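Local coordinates for protein glyoxalase 3 (Candida albicans, PDB 4LRU) that converts methylglyoxal to D-lactate in a single glutathione-independent step, detoxifying methylglyoxal made by the cell's own metabolism, at residues A[10-15]-A[25-30]; A[110-115]-A[138-143]; A[166-171]-A[187-192]. All coordinates share one frame; numbering follows the deposited sequence. Where two conformers were deposited one is given.

How the contacts relate
Contacts 1 and 2 lie near the centre of the chain, whereas contact 3, its centre about 14 Å from that of the chain, is still mostly buried but reaches the surface at Lys189. Contact 1 joins the loop after strand 6-10 to the residues entering helix 29-42; contact 2 sets the turn after strand 134-138 against short helix 111-114; contact 3 brings two helix starts together. Chemistry follows place: one hydrogen bond from an asparagine amide and methyl packing in contact 1, van der Waals contact in contact 2, water bridges in contact 3. Thr12 and Ser13 bind Asp114, tying contacts 1 and 2, and His140 binds Glu171, joining contacts 2 and 3 across the inferred active site.

Contact 1 (A[10-15]-A[25-30])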
ATOM      1  N   ALA A  10      -1.152   2.337   5.706  1.00 17.02           N
ATOM      2  CA  ALA A  10      -2.467   2.664   5.154  1.00 18.50           C
ATOM      3  C   ALA A  10      -3.146   1.394   4.628  1.00 18.39           C
ATOM      4  O   ALA A  10      -2.506   0.537   4.007  1.00 17.38           O
ATOM      5  CB  ALA A  10      -2.323   3.684   4.030  1.00 18.26           C
ATOM      6  N   LEU A  11      -4.443   1.288   4.905  1.00 17.58           N
ATOM      7  CA  LEU A  11      -5.315   0.268   4.360  1.00 16.61           C
ATOM      8  C   LEU A  11      -6.410   0.940   3.550  1.00 16.64           C
ATOM      9  O   LEU A  11      -6.885   2.016   3.935  1.00 17.39           O
ATOM     10  CB  LEU A  11      -5.973  -0.517   5.494  1.00 16.02           C
ATOM     11  CG  LEU A  11      -5.159  -1.664   6.113  1.00 18.36           C
ATOM     12  CD1 LEU A  11      -3.870  -1.176   6.744  1.00 18.20           C
ATOM     13  CD2 LEU A  11      -5.989  -2.418   7.132  1.00 19.19           C
ATOM     14  N   THR A  12      -6.863   0.290   2.485  1.00 15.80           N
ATOM     15  CA  THR A  12      -8.080   0.743   1.821  1.00 17.21           C
ATOM     16  C   THR A  12      -9.318   0.599   2.710  1.00 17.36           C
ATOM     17  O   THR A  12      -9.449  -0.351   3.483  1.00 18.25           O
ATOM     18  CB  THR A  12      -8.367   0.007   0.501  1.00 17.59           C
ATOM     19  OG1 THR A  12      -9.537   0.570  -0.111  1.00 18.55           O
ATOM     20  CG2 THR A  12      -8.590  -1.483   0.721  1.00 19.03           C
ATOM     21  N   SER A  13     -10.239   1.554   2.550  1.00 18.71           N
ATOM     22  CA  SER A  13     -11.529   1.561   3.229  1.00 18.06           C
ATOM     23  C   SER A  13     -12.670   1.009   2.351  1.00 19.04           C
ATOM     24  O   SER A  13     -13.788   0.831   2.824  1.00 18.28           O
ATOM     25  CB  SER A  13     -11.880   2.994   3.648  1.00 19.12           C
ATOM     26  OG  SER A  13     -12.157   3.820   2.515  1.00 21.24           O
ATOM     27  N   TYR A  14     -12.373   0.700   1.092  1.00 17.53           N
ATOM     28  CA  TYR A  14     -13.390   0.245   0.158  1.00 19.32           C
ATOM     29  C   TYR A  14     -13.530  -1.261   0.314  1.00 19.38           C
ATOM     30  O   TYR A  14     -12.529  -1.968   0.276  1.00 18.52           O
ATOM     31  CB  TYR A  14     -12.980   0.585  -1.264  1.00 19.09           C
ATOM     32  CG  TYR A  14     -14.047   0.259  -2.277  1.00 20.96           C
ATOM     33  CD1 TYR A  14     -15.118   1.118  -2.482  1.00 20.63           C
ATOM     34  CD2 TYR A  14     -14.026  -0.946  -2.979  1.00 20.16           C
ATOM     35  CE1 TYR A  14     -16.111   0.814  -3.394  1.00 23.75           C
ATOM     36  CE2 TYR A  14     -15.019  -1.258  -3.896  1.00 21.63           C
ATOM     37  CZ  TYR A  14     -16.051  -0.356  -4.113  1.00 21.07           C
ATOM     38  OH  TYR A  14     -17.078  -0.646  -4.995  1.00 24.31           O
ATOM     39  N   ASN A  15     -14.753  -1.736   0.523  1.00 18.65           N
ATOM     40  CA  ASN A  15     -14.996  -3.163   0.759  1.00 19.66           C
ATOM     41  C   ASN A  15     -16.369  -3.521   0.200  1.00 21.73           C
ATOM     42  O   ASN A  15     -17.383  -3.356   0.875  1.00 23.18           O
ATOM     43  CB  ASN A  15     -14.883  -3.418   2.273  1.00 21.14           C
ATOM     44  CG  ASN A  15     -15.235  -4.834   2.696  1.00 22.70           C
ATOM     45  OD1 ASN A  15     -15.884  -5.030   3.727  1.00 24.55           O
ATOM     46  ND2 ASN A  15     -14.761  -5.823   1.954  1.00 22.32           N
ATOM     47  N   THR A  25     -13.737  -7.219  -2.841  1.00 21.02           N
ATOM     48  CA  THR A  25     -12.403  -6.711  -2.601  1.00 20.14           C
ATOM     49  C   THR A  25     -12.349  -5.910  -1.309  1.00 21.60           C
ATOM     50  O   THR A  25     -13.370  -5.733  -0.617  1.00 19.48           O
ATOM     51  CB  THR A  25     -11.860  -5.889  -3.793  1.00 19.15           C
ATOM     52  OG1 THR A  25     -10.440  -5.713  -3.647  1.00 20.27           O
ATOM     53  CG2 THR A  25     -12.514  -4.525  -3.881  1.00 20.48           C
ATOM     54  N   GLY A  26     -11.148  -5.442  -1.003  1.00 19.27           N
ATOM     55  CA  GLY A  26     -10.812  -4.815   0.264  1.00 19.86           C
ATOM     56  C   GLY A  26      -9.321  -4.930   0.451  1.00 18.39           C
ATOM     57  O   GLY A  26      -8.575  -4.873  -0.524  1.00 18.93           O
ATOM     58  N   VAL A  27      -8.886  -5.085   1.694  1.00 18.31           N
ATOM     59  CA  VAL A  27      -7.460  -5.142   2.034  1.00 16.36           C
ATOM     60  C   VAL A  27      -6.934  -6.550   1.756  1.00 16.83           C
ATOM     61  O   VAL A  27      -7.502  -7.528   2.218  1.00 18.39           O
ATOM     62  CB  VAL A  27      -7.261  -4.800   3.516  1.00 19.61           C
ATOM     63  CG1 VAL A  27      -5.790  -4.939   3.926  1.00 19.54           C
ATOM     64  CG2 VAL A  27      -7.790  -3.400   3.804  1.00 18.73           C
ATOM     65  N   PHE A  28      -5.850  -6.638   0.987  1.00 17.13           N
ATOM     66  CA  PHE A  28      -5.222  -7.928   0.713  1.00 18.84           C
ATOM     67  C   PHE A  28      -4.349  -8.298   1.891  1.00 18.74           C
ATOM     68  O   PHE A  28      -3.346  -7.646   2.133  1.00 18.13           O
ATOM     69  CB  PHE A  28      -4.376  -7.860  -0.555  1.00 17.81           C
ATOM     70  CG  PHE A  28      -4.177  -9.194  -1.200  1.00 19.14           C
ATOM     71  CD1 PHE A  28      -3.213 -10.069  -0.735  1.00 21.26           C
ATOM     72  CD2 PHE A  28      -4.992  -9.606  -2.253  1.00 23.24           C
ATOM     73  CE1 PHE A  28      -3.068 -11.323  -1.297  1.00 22.29           C
ATOM     74  CE2 PHE A  28      -4.846 -10.855  -2.824  1.00 23.85           C
ATOM     75  CZ  PHE A  28      -3.878 -11.713  -2.351  1.00 22.80           C
ATOM     76  N   VAL A  29      -4.753  -9.311   2.649  1.00 18.96           N
ATOM     77  CA  VAL A  29      -4.240  -9.519   4.011  1.00 19.04           C
ATOM     78  C   VAL A  29      -2.725  -9.362   4.104  1.00 18.58           C
ATOM     79  O   VAL A  29      -2.243  -8.567   4.890  1.00 17.79           O
ATOM     80  CB  VAL A  29      -4.649 -10.876   4.579  1.00 22.15           C
ATOM     81  CG1 VAL A  29      -3.997 -11.112   5.934  1.00 20.10           C
ATOM     82  CG2 VAL A  29      -6.164 -10.952   4.728  1.00 21.16           C
ATOM     83  N   VAL A  30      -1.969 -10.147   3.345  1.00 19.85           N
ATOM     84  CA  VAL A  30      -0.522 -10.147   3.566  1.00 19.51           C
ATOM     85  C   VAL A  30       0.170  -8.851   3.155  1.00 19.24           C
ATOM     86  O   VAL A  30       1.283  -8.599   3.582  1.00 19.54           O
ATOM     87  CB  VAL A  30       0.206 -11.343   2.919  1.00 20.37           C
ATOM     88  CG1 VAL A  30      -0.163 -12.639   3.636  1.00 20.75           C
ATOM     89  CG2 VAL A  30      -0.084 -11.426   1.434  1.00 21.52           C
TER
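Asn15 reaches over to Thr25 and holds its carbonyl. CB starts 4.0 Å from Thr25 O, and CG, swung opposite the backbone N (chi1 175°), is scarcely nearer. The amide then turns its nitrogen towards Thr25, and ND2 donates to Thr25 O at 2.9 Å. This bond is nearly straight, 164° at the hydrogen, and the oxygen lies close to the plane of the asparagine amide. Asparagine suits the place: its short, flat amide can give an N-H to a loop carbonyl. Gly26, without a side chain, lets the two loop segments close up beside Asn15 ND2, and its CA meets Tyr14 O at 3.3 Å in a CA-H...O contact. Thr25 CG2 touches the edge of the Tyr14 ring, while Thr25 OG1 bonds to Asp58. Thr12 faces both ways: OG1 accepts from Tyr14 N in an ST turn and bonds to Asp114, and CG2 packs on Gly26 C at 3.5 Å. Branched Val27 fits CG2 into the corner between Leu11 CB, at 3.8 Å, and Thr12, whose O and CG2 lie 3.5 and 3.7 Å away. Such a loop-to-helix junction begins the beta-alpha-beta crossover from strand 6-10 through helix 29-42 to strand 45-50, as in the DJ-1 superfamily.

Contact 2 (A[110-115]-A[138-143]); sequences GTLFDY and VCHGPA
Thr111 and His140 meet almost at right angles, with Thr111 OG1 only 3.1 Å from His140 CB. The threonine rotamer gives each branch its own task. OG1 lies between the backbone N and the carbonyl carbon (chi1 59°), facing the histidine, and its polar need is met by a hydrogen bond to Gly108 O. CG2 takes the other side and lies on one face of the Tyr115 ring, offset toward the rim. A small side chain with one polar and one methyl branch is well matched to this double role. Leu112 adds bulk beside the imidazole: its CD2 approaches His140 CD2 at 3.8 Å, and CD1 is close behind, so both branches of the leucine brace that carbon. His140 CB points at the helix, and with CG opposite the carbonyl carbon (chi1 -64°) the ring then turns past Leu112 towards Glu171. Tyr115 serves the opposite end of the contact. The edge of its ring, at CD2, meets Gly141 O in the ring plane at 3.5 Å, and its CB packs on Ala143 CB at 4.1 Å, a spot where a lone methyl fits. The turn itself is type II', closed by Gly141 N bonding to Val138 O, and it sets Cys139 at a positive phi of 71°, as in the nucleophile elbow of this superfamily. The Thr111 hydroxyl and the Leu112 methyls beside His140 restrain it by shape, leaving NE2 to its hydrogen bond with Glu171; this is consistent with an imidazole kept oriented beside the inferred catalytic cysteine.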
ATOM      1  N   GLY A 110      -9.356  -2.658  -3.629  1.00 18.23           N
ATOM      2  CA  GLY A 110     -10.145  -1.602  -2.988  1.00 19.39           C
ATOM      3  C   GLY A 110      -9.460  -0.245  -3.100  1.00 20.13           C
ATOM      4  O   GLY A 110     -10.124   0.798  -3.234  1.00 18.53           O
ATOM      5  N   THR A 111      -8.132  -0.227  -3.050  1.00 18.24           N
ATOM      6  CA  THR A 111      -7.394   1.039  -3.103  1.00 18.38           C
ATOM      7  C   THR A 111      -7.689   1.873  -4.361  1.00 19.36           C
ATOM      8  O   THR A 111      -7.535   3.095  -4.342  1.00 18.90           O
ATOM      9  CB  THR A 111      -5.862   0.839  -3.067  1.00 17.69           C
ATOM     10  OG1 THR A 111      -5.459   0.024  -4.175  1.00 18.72           O
ATOM     11  CG2 THR A 111      -5.419   0.208  -1.781  1.00 17.94           C
ATOM     12  N   LEU A 112      -8.069   1.213  -5.457  1.00 18.86           N
ATOM     13  CA  LEU A 112      -8.398   1.895  -6.695  1.00 18.53           C
ATOM     14  C   LEU A 112      -9.551   2.858  -6.492  1.00 19.16           C
ATOM     15  O   LEU A 112      -9.675   3.845  -7.223  1.00 21.29           O
ATOM     16  CB  LEU A 112      -8.770   0.887  -7.782  1.00 20.25           C
ATOM     17  CG  LEU A 112      -7.612  -0.019  -8.214  1.00 21.29           C
ATOM     18  CD1 LEU A 112      -8.129  -1.181  -9.036  1.00 22.77           C
ATOM     19  CD2 LEU A 112      -6.554   0.757  -8.994  1.00 22.73           C
ATOM     20  N   PHE A 113     -10.399   2.547  -5.514  1.00 19.72           N
ATOM     21  CA  PHE A 113     -11.619   3.318  -5.290  1.00 19.89           C
ATOM     22  C   PHE A 113     -11.385   4.518  -4.378  1.00 21.52           C
ATOM     23  O   PHE A 113     -11.928   5.605  -4.625  1.00 21.75           O
ATOM     24  CB  PHE A 113     -12.735   2.433  -4.728  1.00 20.22           C
ATOM     25  CG  PHE A 113     -13.246   1.409  -5.710  1.00 21.29           C
ATOM     26  CD1 PHE A 113     -12.616   0.178  -5.841  1.00 21.34           C
ATOM     27  CD2 PHE A 113     -14.350   1.674  -6.499  1.00 23.40           C
ATOM     28  CE1 PHE A 113     -13.079  -0.758  -6.740  1.00 22.13           C
ATOM     29  CE2 PHE A 113     -14.833   0.732  -7.401  1.00 24.65           C
ATOM     30  CZ  PHE A 113     -14.199  -0.491  -7.513  1.00 23.34           C
ATOM     31  N   ASP A 114     -10.610   4.332  -3.313  1.00 18.52           N
ATOM     32  CA  ASP A 114     -10.450   5.386  -2.324  1.00 19.66           C
ATOM     33  C   ASP A 114      -9.116   6.110  -2.301  1.00 18.76           C
ATOM     34  O   ASP A 114      -9.080   7.317  -2.053  1.00 19.15           O
ATOM     35  CB  ASP A 114     -10.873   4.930  -0.933  1.00 17.74           C
ATOM     36  CG  ASP A 114      -9.966   3.860  -0.349  1.00 19.35           C
ATOM     37  OD1 ASP A 114      -9.312   3.109  -1.113  1.00 18.33           O
ATOM     38  OD2 ASP A 114      -9.949   3.764   0.889  1.00 19.08           O
ATOM     39  N   TYR A 115      -8.018   5.419  -2.584  1.00 17.68           N
ATOM     40  CA  TYR A 115      -6.708   6.052  -2.424  1.00 17.05           C
ATOM     41  C   TYR A 115      -6.539   7.345  -3.257  1.00 16.67           C
ATOM     42  O   TYR A 115      -5.965   8.294  -2.769  1.00 17.67           O
ATOM     43  CB  TYR A 115      -5.552   5.091  -2.720  1.00 17.60           C
ATOM     44  CG  TYR A 115      -5.098   4.222  -1.545  1.00 17.90           C
ATOM     45  CD1 TYR A 115      -5.860   4.080  -0.380  1.00 16.62           C
ATOM     46  CD2 TYR A 115      -3.911   3.505  -1.637  1.00 16.55           C
ATOM     47  CE1 TYR A 115      -5.425   3.269   0.661  1.00 18.96           C
ATOM     48  CE2 TYR A 115      -3.473   2.698  -0.613  1.00 16.05           C
ATOM     49  CZ  TYR A 115      -4.234   2.553   0.529  1.00 16.09           C
ATOM     50  OH  TYR A 115      -3.809   1.733   1.578  1.00 16.75           O
ATOM     51  N   VAL A 138       2.635  -0.981  -2.162  1.00 17.41           N
ATOM     52  CA  VAL A 138       2.712  -2.234  -2.910  1.00 18.46           C
ATOM     53  C   VAL A 138       1.429  -2.476  -3.703  1.00 22.88           C
ATOM     54  O   VAL A 138       0.346  -2.076  -3.295  1.00 21.38           O
ATOM     55  CB  VAL A 138       3.030  -3.416  -1.977  1.00 20.45           C
ATOM     56  CG1 VAL A 138       1.902  -3.677  -0.987  1.00 21.35           C
ATOM     57  CG2 VAL A 138       3.335  -4.676  -2.780  1.00 21.59           C
ATOM     58  N   CYS A 139       1.579  -3.128  -4.858  1.00 22.42           N
ATOM     59  CA  CYS A 139       0.443  -3.679  -5.614  1.00 22.33           C
ATOM     60  C   CYS A 139      -0.399  -2.559  -6.239  1.00 19.92           C
ATOM     61  O   CYS A 139       0.110  -1.838  -7.080  1.00 18.38           O
ATOM     62  CB  CYS A 139      -0.379  -4.599  -4.724  1.00 21.07           C
ATOM     63  SG  CYS A 139      -1.564  -5.625  -5.616  1.00 33.20           S
ATOM     64  N   HIS A 140      -1.653  -2.361  -5.819  1.00 20.71           N
ATOM     65  CA  HIS A 140      -2.391  -1.159  -6.267  1.00 18.96           C
ATOM     66  C   HIS A 140      -2.197   0.047  -5.363  1.00 18.36           C
ATOM     67  O   HIS A 140      -2.738   1.130  -5.618  1.00 19.40           O
ATOM     68  CB  HIS A 140      -3.886  -1.448  -6.436  1.00 18.93           C
ATOM     69  CG  HIS A 140      -4.173  -2.448  -7.504  1.00 20.17           C
ATOM     70  ND1 HIS A 140      -4.261  -3.799  -7.247  1.00 22.53           N
ATOM     71  CD2 HIS A 140      -4.286  -2.312  -8.845  1.00 22.00           C
ATOM     72  CE1 HIS A 140      -4.453  -4.446  -8.380  1.00 21.30           C
ATOM     73  NE2 HIS A 140      -4.461  -3.568  -9.364  1.00 21.40           N
ATOM     74  N   GLY A 141      -1.422  -0.150  -4.307  1.00 17.24           N
ATOM     75  CA  GLY A 141      -1.106   0.919  -3.362  1.00 18.87           C
ATOM     76  C   GLY A 141      -0.648   2.223  -3.986  1.00 16.19           C
ATOM     77  O   GLY A 141      -0.926   3.296  -3.438  1.00 17.83           O
ATOM     78  N   PRO A 142       0.124   2.163  -5.083  1.00 16.27           N
ATOM     79  CA  PRO A 142       0.566   3.404  -5.717  1.00 16.10           C
ATOM     80  C   PRO A 142      -0.550   4.290  -6.268  1.00 16.92           C
ATOM     81  O   PRO A 142      -0.292   5.419  -6.691  1.00 18.43           O
ATOM     82  CB  PRO A 142       1.509   2.917  -6.821  1.00 16.68           C
ATOM     83  CG  PRO A 142       2.072   1.661  -6.250  1.00 17.70           C
ATOM     84  CD  PRO A 142       0.892   1.007  -5.589  1.00 16.26           C
ATOM     85  N   ALA A 143      -1.783   3.799  -6.234  1.00 19.04           N
ATOM     86  CA  ALA A 143      -2.939   4.665  -6.474  1.00 18.98           C
ATOM     87  C   ALA A 143      -2.956   5.852  -5.513  1.00 19.02           C
ATOM     88  O   ALA A 143      -3.557   6.875  -5.823  1.00 18.84           O
ATOM     89  CB  ALA A 143      -4.236   3.877  -6.377  1.00 19.01           C
TER

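Contact 3 (A[166-171]-A[187-192]); sequences FTDIGE and TIKQVA
Asp168 points its carboxylate across at Thr187, with Asp168 OD1 and Thr187 OG1 3.0 Å apart. The extended chain of Lys189 passes Asp168 OD2 with CD at 3.7 Å, Glu171 CG comes within 4.3 Å of Thr187 CG2, and elsewhere Ile188 CG1 packs 3.9 Å from Phe166 N. Water does most of the joining, and aspartate suits its place because its two oxygens take separate molecules. One donates to Phe166 O and Asp168 OD1 and accepts from Lys189 N at 3.0 Å. A second donates to Phe166 O and Glu171 OE2 and accepts from Ile188 N. A third donates to Asp168 OD2 and bonds Thr187 OG1. Glu171 OE2 also bonds His140 NE2, and OE1 bonds His109; Glu171 and His140 are inferred active-site residues. Behind this shell, Thr187 and Gln190 form a capping box: OG1, between backbone N and carbonyl carbon (chi1 65°), accepts from Gln190 N, and Gln190 OE1 receives Thr187 N. Threonine supplies both this oxygen and a methyl. Thr167 likewise caps its helix through Gly170 N. Helix 168-173 follows strand 162-163 and helix 188-195 leads to strand 198-199, which pairs in parallel with 162-163; Met180 of helix 177-182 lies against Thr187 and Glu171.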
ATOM      1  N   PHE A 166       1.045  -3.186  -9.568  1.00 18.05           N
ATOM      2  CA  PHE A 166       0.373  -4.345 -10.142  1.00 19.08           C
ATOM      3  C   PHE A 166       0.276  -4.222 -11.662  1.00 18.85           C
ATOM      4  O   PHE A 166      -0.026  -3.159 -12.200  1.00 19.12           O
ATOM      5  CB  PHE A 166      -1.003  -4.545  -9.512  1.00 19.04           C
ATOM      6  CG  PHE A 166      -1.519  -5.956  -9.624  1.00 18.47           C
ATOM      7  CD1 PHE A 166      -0.999  -6.964  -8.827  1.00 19.39           C
ATOM      8  CD2 PHE A 166      -2.453  -6.294 -10.586  1.00 20.27           C
ATOM      9  CE1 PHE A 166      -1.453  -8.249  -8.933  1.00 20.85           C
ATOM     10  CE2 PHE A 166      -2.921  -7.586 -10.687  1.00 20.43           C
ATOM     11  CZ  PHE A 166      -2.414  -8.568  -9.868  1.00 21.77           C
ATOM     12  N   THR A 167       0.572  -5.311 -12.352  1.00 19.84           N
ATOM     13  CA  THR A 167       0.718  -5.276 -13.807  1.00 18.92           C
ATOM     14  C   THR A 167      -0.631  -5.273 -14.525  1.00 19.49           C
ATOM     15  O   THR A 167      -1.611  -5.830 -14.036  1.00 19.71           O
ATOM     16  CB  THR A 167       1.547  -6.464 -14.352  1.00 19.97           C
ATOM     17  OG1 THR A 167       0.837  -7.695 -14.163  1.00 20.57           O
ATOM     18  CG2 THR A 167       2.927  -6.532 -13.684  1.00 20.12           C
ATOM     19  N   ASP A 168      -0.664  -4.677 -15.709  1.00 21.14           N
ATOM     20  CA  ASP A 168      -1.842  -4.771 -16.569  1.00 22.05           C
ATOM     21  C   ASP A 168      -2.237  -6.221 -16.842  1.00 22.52           C
ATOM     22  O   ASP A 168      -3.418  -6.559 -16.815  1.00 24.94           O
ATOM     23  CB  ASP A 168      -1.602  -4.054 -17.884  1.00 21.94           C
ATOM     24  CG  ASP A 168      -1.496  -2.536 -17.735  1.00 24.06           C
ATOM     25  OD1 ASP A 168      -1.713  -2.002 -16.632  1.00 22.42           O
ATOM     26  OD2 ASP A 168      -1.192  -1.890 -18.761  1.00 26.67           O
ATOM     27  N   ILE A 169      -1.273  -7.090 -17.152  1.00 20.92           N
ATOM     28  CA  ILE A 169      -1.636  -8.448 -17.489  1.00 21.19           C
ATOM     29  C   ILE A 169      -2.258  -9.141 -16.270  1.00 19.80           C
ATOM     30  O   ILE A 169      -3.165  -9.964 -16.404  1.00 22.86           O
ATOM     31  CB  ILE A 169      -0.454  -9.248 -18.090  1.00 21.38           C
ATOM     32  CG1 ILE A 169      -0.973 -10.488 -18.827  1.00 22.33           C
ATOM     33  CG2 ILE A 169       0.582  -9.578 -17.026  1.00 22.60           C
ATOM     34  CD1 ILE A 169       0.100 -11.330 -19.506  1.00 22.82           C
ATOM     35  N   GLY A 170      -1.765  -8.805 -15.084  1.00 20.26           N
ATOM     36  CA  GLY A 170      -2.321  -9.332 -13.841  1.00 21.10           C
ATOM     37  C   GLY A 170      -3.813  -9.052 -13.733  1.00 21.83           C
ATOM     38  O   GLY A 170      -4.584  -9.895 -13.262  1.00 22.17           O
ATOM     39  N   GLU A 171      -4.230  -7.881 -14.208  1.00 20.63           N
ATOM     40  CA  GLU A 171      -5.661  -7.543 -14.176  1.00 21.35           C
ATOM     41  C   GLU A 171      -6.480  -8.460 -15.068  1.00 23.25           C
ATOM     42  O   GLU A 171      -7.616  -8.816 -14.730  1.00 23.30           O
ATOM     43  CB  GLU A 171      -5.912  -6.074 -14.568  1.00 21.63           C
ATOM     44  CG  GLU A 171      -5.019  -5.035 -13.902  1.00 20.39           C
ATOM     45  CD  GLU A 171      -5.220  -4.899 -12.398  1.00 19.52           C
ATOM     46  OE1 GLU A 171      -5.840  -5.787 -11.771  1.00 21.99           O
ATOM     47  OE2 GLU A 171      -4.697  -3.900 -11.846  1.00 21.66           O
ATOM     48  N   THR A 187      -4.985   1.544 -13.883  1.00 20.33           N
ATOM     49  CA  THR A 187      -3.896   0.646 -13.539  1.00 20.17           C
ATOM     50  C   THR A 187      -2.704   1.465 -13.083  1.00 19.28           C
ATOM     51  O   THR A 187      -2.633   2.663 -13.322  1.00 20.61           O
ATOM     52  CB  THR A 187      -3.440  -0.207 -14.736  1.00 19.65           C
ATOM     53  OG1 THR A 187      -2.873   0.644 -15.742  1.00 21.81           O
ATOM     54  CG2 THR A 187      -4.593  -0.984 -15.305  1.00 22.99           C
ATOM     55  N   ILE A 188      -1.742   0.818 -12.448  1.00 19.59           N
ATOM     56  CA  ILE A 188      -0.632   1.573 -11.922  1.00 18.55           C
ATOM     57  C   ILE A 188       0.205   2.177 -13.051  1.00 18.66           C
ATOM     58  O   ILE A 188       0.716   3.294 -12.913  1.00 20.64           O
ATOM     59  CB  ILE A 188       0.208   0.769 -10.920  1.00 17.53           C
ATOM     60  CG1 ILE A 188      -0.643   0.367  -9.690  1.00 18.25           C
ATOM     61  CG2 ILE A 188       1.408   1.582 -10.481  1.00 18.69           C
ATOM     62  CD1 ILE A 188      -1.512   1.491  -9.127  1.00 18.66           C
ATOM     63  N   LYS A 189       0.325   1.462 -14.166  0.50 19.21           N
ATOM     64  CA  LYS A 189       0.959   2.014 -15.351  0.50 21.40           C
ATOM     65  C   LYS A 189       0.260   3.320 -15.730  0.50 21.23           C
ATOM     66  O   LYS A 189       0.908   4.341 -15.917  0.50 22.20           O
ATOM     67  CB  LYS A 189       0.910   1.020 -16.511  0.50 22.57           C
ATOM     68  CG  LYS A 189       1.744   1.440 -17.713  0.50 26.04           C
ATOM     69  CD  LYS A 189       1.773   0.356 -18.779  0.50 29.73           C
ATOM     70  CE  LYS A 189       2.679   0.741 -19.936  0.50 31.84           C
ATOM     71  NZ  LYS A 189       2.831  -0.363 -20.925  0.50 35.28           N
ATOM     72  N   GLN A 190      -1.068   3.283 -15.799  1.00 22.19           N
ATOM     73  CA  GLN A 190      -1.866   4.465 -16.138  1.00 21.67           C
ATOM     74  C   GLN A 190      -1.687   5.590 -15.107  1.00 21.75           C
ATOM     75  O   GLN A 190      -1.666   6.765 -15.460  1.00 23.46           O
ATOM     76  CB  GLN A 190      -3.346   4.087 -16.254  1.00 23.35           C
ATOM     77  CG  GLN A 190      -3.676   3.285 -17.505  1.00 24.86           C
ATOM     78  CD  GLN A 190      -5.152   2.908 -17.579  1.00 27.54           C
ATOM     79  OE1 GLN A 190      -5.700   2.346 -16.636  1.00 25.61           O
ATOM     80  NE2 GLN A 190      -5.801   3.242 -18.691  1.00 32.68           N
ATOM     81  N   VAL A 191      -1.577   5.233 -13.839  1.00 20.96           N
ATOM     82  CA  VAL A 191      -1.283   6.221 -12.791  1.00 20.85           C
ATOM     83  C   VAL A 191       0.041   6.913 -13.066  1.00 23.18           C
ATOM     84  O   VAL A 191       0.131   8.145 -12.998  1.00 21.82           O
ATOM     85  CB  VAL A 191      -1.258   5.606 -11.385  1.00 21.59           C
ATOM     86  CG1 VAL A 191      -0.764   6.617 -10.355  1.00 21.15           C
ATOM     87  CG2 VAL A 191      -2.644   5.088 -10.995  1.00 20.02           C
ATOM     88  N   ALA A 192       1.075   6.124 -13.358  1.00 20.98           N
ATOM     89  CA  ALA A 192       2.355   6.694 -13.757  1.00 23.02           C
ATOM     90  C   ALA A 192       2.190   7.630 -14.965  1.00 22.52           C
ATOM     91  O   ALA A 192       2.711   8.741 -14.972  1.00 24.17           O
ATOM     92  CB  ALA A 192       3.357   5.583 -14.071  1.00 21.01           C
TER
HETATM   93  O   HOH W   1       0.073  -1.505 -14.508  1.00 18.71           O
HETATM   94  O   HOH W   2      -2.533  -1.987 -11.909  1.00 21.07           O
HETATM   95  O   HOH W   3      -2.429   0.451 -18.649  1.00 32.69           O